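Local structure of cellobiose 2-epimerase (Spirochaeta thermophila DSM 6192, 5ZIG) at residues A200-F205 with L261-E266; T66-F71 with H133-D138; L326-L331 with P335-H340. The protein probably catalyses the reversible epimerization of cellobiose to 4-O-beta-D-glucopyranosyl-D-mannose. All blocks are in the same frame, centred on the assembly; numbering follows the deposited sequence.

Contact 1: A200-F205 with L261-E266; sequences AYSTLF and LTESVE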
# COMPACT_ATOMS: atom_id res chain seq x y z
N ALA A 200 0.82 -8.01 -2.95
CA ALA A 200 0.78 -9.23 -2.15
C ALA A 200 1.65 -10.32 -2.76
O ALA A 200 2.37 -11.01 -2.04
CB ALA A 200 -0.67 -9.72 -2.03
N TYR A 201 1.56 -10.51 -4.07
CA TYR A 201 2.18 -11.67 -4.70
C TYR A 201 3.70 -11.54 -4.71
O TYR A 201 4.40 -12.52 -4.44
CB TYR A 201 1.65 -11.87 -6.11
CG TYR A 201 0.24 -12.44 -6.16
CD1 TYR A 201 -0.50 -12.62 -5.00
CD2 TYR A 201 -0.33 -12.83 -7.36
CE1 TYR A 201 -1.79 -13.15 -5.04
CE2 TYR A 201 -1.64 -13.36 -7.42
CZ TYR A 201 -2.36 -13.52 -6.25
OH TYR A 201 -3.64 -14.06 -6.27
N SER A 202 4.22 -10.35 -5.04
CA SER A 202 5.66 -10.11 -4.91
C SER A 202 6.18 -10.60 -3.56
O SER A 202 7.19 -11.30 -3.48
CB SER A 202 5.99 -8.63 -5.10
OG SER A 202 5.79 -8.21 -6.45
N THR A 203 5.46 -10.27 -2.48
CA THR A 203 5.88 -10.64 -1.14
C THR A 203 5.65 -12.14 -0.86
O THR A 203 6.48 -12.78 -0.21
CB THR A 203 5.15 -9.74 -0.11
OG1 THR A 203 5.71 -8.42 -0.16
CG2 THR A 203 5.28 -10.27 1.33
N LEU A 204 4.54 -12.71 -1.35
CA LEU A 204 4.35 -14.15 -1.21
C LEU A 204 5.43 -14.91 -1.98
O LEU A 204 5.95 -15.92 -1.50
CB LEU A 204 2.94 -14.56 -1.67
CG LEU A 204 2.56 -16.05 -1.52
CD1 LEU A 204 2.62 -16.50 -0.05
CD2 LEU A 204 1.22 -16.39 -2.16
N PHE A 205 5.81 -14.41 -3.15
CA PHE A 205 6.89 -15.03 -3.92
C PHE A 205 8.25 -14.85 -3.24
O PHE A 205 9.07 -15.77 -3.23
CB PHE A 205 6.93 -14.45 -5.33
CG PHE A 205 8.03 -15.03 -6.19
CD1 PHE A 205 7.92 -16.31 -6.72
CD2 PHE A 205 9.17 -14.29 -6.47
CE1 PHE A 205 8.92 -16.84 -7.50
CE2 PHE A 205 10.18 -14.81 -7.25
CZ PHE A 205 10.05 -16.08 -7.77
N LEU A 261 5.86 -1.99 -9.16
CA LEU A 261 6.12 -2.68 -10.41
C LEU A 261 7.59 -3.07 -10.49
O LEU A 261 7.92 -4.20 -10.88
CB LEU A 261 5.74 -1.80 -11.60
CG LEU A 261 4.33 -1.85 -12.19
CD1 LEU A 261 3.26 -1.70 -11.16
CD2 LEU A 261 4.22 -0.76 -13.24
N THR A 262 8.49 -2.15 -10.12
CA THR A 262 9.92 -2.43 -10.07
C THR A 262 10.21 -3.65 -9.19
O THR A 262 10.94 -4.55 -9.61
CB THR A 262 10.70 -1.20 -9.57
OG1 THR A 262 10.66 -0.14 -10.55
CG2 THR A 262 12.13 -1.58 -9.26
N GLU A 263 9.62 -3.71 -7.99
CA GLU A 263 9.88 -4.86 -7.12
C GLU A 263 9.56 -6.19 -7.81
O GLU A 263 10.34 -7.14 -7.75
CB GLU A 263 9.06 -4.77 -5.84
CG GLU A 263 9.47 -5.77 -4.81
CD GLU A 263 8.41 -5.99 -3.76
OE1 GLU A 263 7.24 -5.61 -3.98
OE2 GLU A 263 8.76 -6.53 -2.69
N SER A 264 8.40 -6.26 -8.48
CA SER A 264 7.98 -7.52 -9.08
C SER A 264 8.89 -7.92 -10.25
O SER A 264 9.27 -9.09 -10.38
CB SER A 264 6.53 -7.42 -9.53
OG SER A 264 6.35 -6.35 -10.44
N VAL A 265 9.24 -6.95 -11.11
CA VAL A 265 10.09 -7.26 -12.28
C VAL A 265 11.53 -7.52 -11.85
O VAL A 265 12.26 -8.28 -12.51
CB VAL A 265 9.97 -6.15 -13.34
CG1 VAL A 265 10.97 -6.37 -14.52
CG2 VAL A 265 8.58 -6.08 -13.89
N GLU A 266 11.96 -6.95 -10.72
CA GLU A 266 13.24 -7.34 -10.14
C GLU A 266 13.18 -8.77 -9.59
O GLU A 266 14.11 -9.56 -9.80
CB GLU A 266 13.65 -6.34 -9.05
CG GLU A 266 15.06 -6.56 -8.53
CD GLU A 266 15.70 -5.29 -7.97
OE1 GLU A 266 16.81 -5.38 -7.41
OE2 GLU A 266 15.10 -4.19 -8.11
O HOH W 1 5.07 -5.63 -5.67
O HOH W 2 5.58 -6.74 -1.93
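Ser-202 meets Ser-264 where the two helices come nearest, its OG lying 3.3 Å from Ser-264 CB. The same serine also meets the carboxylate of Glu-263: Ser-202 CB lies 3.5 Å from Glu-263 OE1. Direct contact is slight, and water does much of the joining. Ser-202 OG donates to water 1 at 2.8 Å, and that water donates in turn to Glu-263 OE1, also at 2.8 Å. Water 2 gives OE1 a second hydrogen bond, 2.9 Å long, and reaches on to the hydroxyl of Thr-203, although that last link is modelled doubtfully short. OE1 is thus gripped by two waters, while OE2 forms a salt bridge with Arg-206, one turn beyond Ser-202. The two oxygens divide the work, which should restrict the turning of the carboxylate and is likely to stabilise its negative charge.

Behind this first shell, the glutamate reaches across because its CG runs trans to the backbone N (chi1 -169°) with the chain extended beyond it. Ser-264 turns its own hydroxyl back into its helix instead: OG donates to Leu-261 O at 2.7 Å, tilted 26° from the carbonyl plane, and that oxygen also accepts from Val-265 N. This turns the CB side of the residue to Ser-202.

The helix segments run roughly parallel, 35° apart with axes 9.6 Å from each other, as neighbours in the inner ring of an alpha/alpha barrel would. Helix 119-136 packs against Ala-200 and Thr-203, helix 211-228 backs Ser-202 and Phe-205, and helix 275-294 lies against Leu-261.

Contact 2: T66-F71 with H133-D138; sequences TFSQAF and HTASGD
Ser-68 and Ala-135 meet where two inner helices of the (alpha/alpha)6 barrel pack, helix 57-73 against the last turn of helix 119-136. The Ala-135 methyl points into the neighbouring helix and rests against its backbone, CB lying 3.3 Å from Ser-68 O. Ser-68 CB and Ala-135 CB are 3.9 Å apart, and Ser-68 OG is occupied within its own helix by a hydrogen bond with Leu-64 O. One turn on, the Phe-71 side chain leaves its helix opposite the backbone N (chi1 -180°) and reaches over. Its ring presents an edge to Ala-135, with Ala-135 O near the ring plane and 3.5 Å from Phe-71 CE2; the partly positive rim hydrogens suit that oxygen.

Just past this contact, Gly-137 leaves the helix with positive phi. His-133 ND1 ties the turn together, donating to Asp-138 O at 3.0 Å; the oxygen lies in the imidazole plane, but the donor sits above the carbonyl plane. Ser-136 OG accepts from Asp-138 N to close an ST turn, and Asp-138 in turn N-caps the next helix, its OD1 accepting from Ala-141 N. Packing between neighbouring inner helices, and short turns leading to the next helix, are typical of the (alpha/alpha)6 barrel of the N-acylglucosamine 2-epimerase family.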
# COMPACT_ATOMS: atom_id res chain seq x y z
N THR A 66 2.41 -4.22 9.40
CA THR A 66 3.30 -3.22 9.99
C THR A 66 4.10 -3.81 11.16
O THR A 66 5.33 -3.68 11.20
CB THR A 66 2.50 -2.00 10.43
OG1 THR A 66 2.12 -1.24 9.28
CG2 THR A 66 3.32 -1.11 11.38
N PHE A 67 3.44 -4.50 12.08
CA PHE A 67 4.14 -4.96 13.28
C PHE A 67 5.00 -6.19 13.03
O PHE A 67 5.96 -6.43 13.79
CB PHE A 67 3.14 -5.22 14.41
CG PHE A 67 2.66 -3.94 15.05
CD1 PHE A 67 3.46 -3.25 15.93
CD2 PHE A 67 1.44 -3.40 14.70
CE1 PHE A 67 3.04 -2.06 16.50
CE2 PHE A 67 1.00 -2.22 15.27
CZ PHE A 67 1.80 -1.55 16.15
N SER A 68 4.68 -6.98 12.01
CA SER A 68 5.60 -8.02 11.57
C SER A 68 6.93 -7.42 11.09
O SER A 68 8.01 -7.85 11.50
CB SER A 68 4.95 -8.82 10.45
OG SER A 68 3.81 -9.52 10.92
N GLN A 69 6.85 -6.42 10.21
CA GLN A 69 8.04 -5.81 9.64
C GLN A 69 8.84 -5.06 10.69
O GLN A 69 10.08 -5.05 10.65
CB GLN A 69 7.64 -4.86 8.50
CG GLN A 69 6.88 -5.58 7.38
CD GLN A 69 7.79 -6.45 6.54
OE1 GLN A 69 9.02 -6.31 6.60
NE2 GLN A 69 7.19 -7.34 5.73
N ALA A 70 8.14 -4.46 11.67
CA ALA A 70 8.83 -3.73 12.73
C ALA A 70 9.57 -4.69 13.66
O ALA A 70 10.67 -4.38 14.12
CB ALA A 70 7.84 -2.87 13.51
N PHE A 71 8.99 -5.86 13.94
CA PHE A 71 9.70 -6.85 14.75
C PHE A 71 10.91 -7.40 14.00
O PHE A 71 11.94 -7.73 14.62
CB PHE A 71 8.76 -7.98 15.17
CG PHE A 71 9.42 -9.05 16.02
CD1 PHE A 71 9.76 -8.80 17.34
CD2 PHE A 71 9.73 -10.29 15.47
CE1 PHE A 71 10.37 -9.79 18.12
CE2 PHE A 71 10.33 -11.28 16.25
CZ PHE A 71 10.65 -11.03 17.57
N HIS A 133 4.33 -14.62 8.89
CA HIS A 133 5.04 -15.90 8.88
C HIS A 133 6.54 -15.68 9.02
O HIS A 133 7.19 -16.28 9.88
CB HIS A 133 4.70 -16.66 7.60
CG HIS A 133 5.57 -17.85 7.37
ND1 HIS A 133 5.36 -19.06 7.99
CD2 HIS A 133 6.67 -18.01 6.60
CE1 HIS A 133 6.29 -19.92 7.60
NE2 HIS A 133 7.09 -19.31 6.75
N THR A 134 7.10 -14.77 8.20
CA THR A 134 8.51 -14.43 8.30
C THR A 134 8.88 -13.95 9.70
O THR A 134 9.90 -14.37 10.26
CB THR A 134 8.87 -13.35 7.26
OG1 THR A 134 8.54 -13.81 5.95
CG2 THR A 134 10.36 -13.03 7.29
N ALA A 135 8.08 -13.07 10.29
CA ALA A 135 8.49 -12.47 11.56
C ALA A 135 8.28 -13.41 12.75
O ALA A 135 9.05 -13.35 13.72
CB ALA A 135 7.75 -11.16 11.80
N SER A 136 7.26 -14.26 12.71
CA SER A 136 6.93 -15.10 13.85
C SER A 136 7.27 -16.56 13.65
O SER A 136 7.24 -17.32 14.63
CB SER A 136 5.43 -14.96 14.21
OG SER A 136 4.59 -15.56 13.23
N GLY A 137 7.61 -16.99 12.44
CA GLY A 137 7.74 -18.41 12.18
C GLY A 137 6.44 -19.19 12.15
O GLY A 137 6.49 -20.40 11.97
N ASP A 138 5.28 -18.54 12.32
CA ASP A 138 4.00 -19.24 12.45
C ASP A 138 3.61 -19.93 11.15
O ASP A 138 3.33 -19.27 10.14
CB ASP A 138 2.90 -18.28 12.88
CG ASP A 138 1.66 -18.99 13.38
OD1 ASP A 138 0.97 -19.69 12.60
OD2 ASP A 138 1.36 -18.85 14.58

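Contact 3: L326-L331 with P335-H340; sequences LNAYSL and PRYLDH
Pro-335 comes first, against Tyr-329: Pro-335 CA lies 3.8 Å from Tyr-329 CD1, while its N sits in the ring plane at the edge. Two residues on, Tyr-337 points at the opposing helix. Its ring lies over Ala-328, whose methyl stands almost above the centre, CB 3.6 Å from the centroid, a CH-pi contact. The CB of Tyr-337 meanwhile packs beside the CB of Tyr-329, 4.1 Å away.

Leu-338 then turns to Tyr-329. Its CD1 makes a second CH-pi contact, 3.6 Å from the centroid of that ring and only 2° off the normal, and its CG lies 3.6 Å from Tyr-329 CG. With chi1 at 170°, the Tyr-329 ring swings out past its own carbonyl carbon to reach this methyl. The other branch, Leu-338 CD2, meets Leu-326 CD2 at 3.7 Å, the two side chains crossing at about a right angle. A serine in place of Tyr-329 would probably open a gap beneath Leu-338, leaving its CD1 without the ring face it rests on and Pro-335 without its neighbour.

The two helical segments run antiparallel, 171° apart, as a tight hairpin. Helix 384-402 packs on Leu-326, Tyr-329 and Leu-338; helix 275-294 lies against Ala-328 and Tyr-337, and the N-terminal Leu-3 touches Tyr-329 and Leu-338.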
# COMPACT_ATOMS: atom_id res chain seq x y z
N LEU A 326 12.96 7.74 -4.44
CA LEU A 326 14.17 6.99 -4.12
C LEU A 326 14.38 5.86 -5.11
O LEU A 326 15.52 5.63 -5.59
CB LEU A 326 14.09 6.45 -2.70
CG LEU A 326 14.01 7.46 -1.55
CD1 LEU A 326 13.86 6.70 -0.25
CD2 LEU A 326 15.23 8.44 -1.50
N ASN A 327 13.30 5.15 -5.44
CA ASN A 327 13.36 4.05 -6.40
C ASN A 327 13.80 4.55 -7.77
O ASN A 327 14.55 3.87 -8.47
CB ASN A 327 11.98 3.38 -6.50
CG ASN A 327 12.01 2.12 -7.33
OD1 ASN A 327 12.60 1.12 -6.95
ND2 ASN A 327 11.38 2.17 -8.48
N ALA A 328 13.30 5.72 -8.18
CA ALA A 328 13.64 6.26 -9.49
C ALA A 328 15.11 6.65 -9.59
O ALA A 328 15.68 6.61 -10.69
CB ALA A 328 12.77 7.47 -9.81
N TYR A 329 15.71 7.07 -8.48
CA TYR A 329 17.14 7.31 -8.50
C TYR A 329 17.89 6.00 -8.73
O TYR A 329 18.72 5.90 -9.64
CB TYR A 329 17.60 7.97 -7.20
CG TYR A 329 19.11 8.02 -7.08
CD1 TYR A 329 19.87 8.90 -7.85
CD2 TYR A 329 19.79 7.16 -6.23
CE1 TYR A 329 21.26 8.93 -7.76
CE2 TYR A 329 21.17 7.17 -6.13
CZ TYR A 329 21.90 8.06 -6.89
OH TYR A 329 23.28 8.06 -6.76
N SER A 330 17.58 4.96 -7.95
CA SER A 330 18.28 3.69 -8.08
C SER A 330 18.10 3.09 -9.47
O SER A 330 18.97 2.34 -9.93
CB SER A 330 17.78 2.70 -7.03
OG SER A 330 18.07 3.19 -5.73
N LEU A 331 17.01 3.42 -10.16
CA LEU A 331 16.78 2.86 -11.49
C LEU A 331 17.55 3.63 -12.55
O LEU A 331 18.17 3.02 -13.43
CB LEU A 331 15.29 2.88 -11.82
CG LEU A 331 14.37 1.80 -11.27
CD1 LEU A 331 13.00 1.96 -11.89
CD2 LEU A 331 14.94 0.41 -11.53
N PRO A 335 20.38 12.10 -9.95
CA PRO A 335 20.26 12.59 -8.57
C PRO A 335 19.08 13.52 -8.34
O PRO A 335 18.68 13.69 -7.19
CB PRO A 335 21.60 13.31 -8.35
CG PRO A 335 22.53 12.67 -9.29
CD PRO A 335 21.70 12.43 -10.52
N ARG A 336 18.53 14.14 -9.38
CA ARG A 336 17.38 15.01 -9.19
C ARG A 336 16.20 14.28 -8.55
O ARG A 336 15.38 14.91 -7.87
CB ARG A 336 16.96 15.64 -10.52
CG ARG A 336 15.80 16.61 -10.42
CD ARG A 336 15.92 17.76 -11.39
NE ARG A 336 14.76 18.65 -11.29
CZ ARG A 336 14.61 19.57 -10.34
NH1 ARG A 336 15.54 19.72 -9.41
NH2 ARG A 336 13.52 20.34 -10.33
N TYR A 337 16.10 12.97 -8.75
CA TYR A 337 15.04 12.21 -8.09
C TYR A 337 15.23 12.23 -6.58
O TYR A 337 14.25 12.30 -5.83
CB TYR A 337 15.00 10.78 -8.62
CG TYR A 337 14.35 10.68 -9.97
CD1 TYR A 337 13.04 11.09 -10.17
CD2 TYR A 337 15.06 10.18 -11.06
CE1 TYR A 337 12.45 11.01 -11.43
CE2 TYR A 337 14.48 10.10 -12.30
CZ TYR A 337 13.18 10.51 -12.49
OH TYR A 337 12.62 10.41 -13.76
N LEU A 338 16.48 12.21 -6.11
CA LEU A 338 16.75 12.34 -4.68
C LEU A 338 16.35 13.72 -4.16
O LEU A 338 15.85 13.84 -3.04
CB LEU A 338 18.22 12.05 -4.40
CG LEU A 338 18.72 10.63 -4.65
CD1 LEU A 338 20.19 10.47 -4.29
CD2 LEU A 338 17.85 9.61 -3.89
N ASP A 339 16.60 14.78 -4.96
CA ASP A 339 16.13 16.11 -4.59
C ASP A 339 14.63 16.09 -4.31
O ASP A 339 14.15 16.65 -3.32
CB ASP A 339 16.43 17.12 -5.71
CG ASP A 339 17.93 17.36 -5.94
OD1 ASP A 339 18.71 17.23 -4.98
OD2 ASP A 339 18.32 17.67 -7.08
N HIS A 340 13.89 15.41 -5.19
CA HIS A 340 12.45 15.32 -5.07
C HIS A 340 12.06 14.58 -3.79
O HIS A 340 11.29 15.10 -2.97
CB HIS A 340 11.90 14.65 -6.33
CG HIS A 340 12.03 15.50 -7.57
ND1 HIS A 340 11.88 16.88 -7.55
CD2 HIS A 340 12.30 15.17 -8.86
CE1 HIS A 340 12.03 17.35 -8.77
NE2 HIS A 340 12.28 16.34 -9.59

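Contact 3 is the buried one of the three, held by apolar and CH-pi side-chain packing, and closes an antiparallel hairpin between helices consecutive in the chain. Contacts 1 and 2 are partly buried and join segments more than fifty residues apart in the chain, with far less surface covered. Water and a carboxylate bridge contact 1; a methyl and a ring edge set against backbone oxygens make contact 2. No helix is shared, yet the three are linked: helix 119-136 of contact 2 also packs on helix 191-208 of contact 1, and a probable hydrogen bond joins Thr-262 OG1 to Asn-327 ND2, 3.2 Å apart, between contacts 1 and 3. Contacts 2 and 3 stay about 15 Å apart at their nearest atoms.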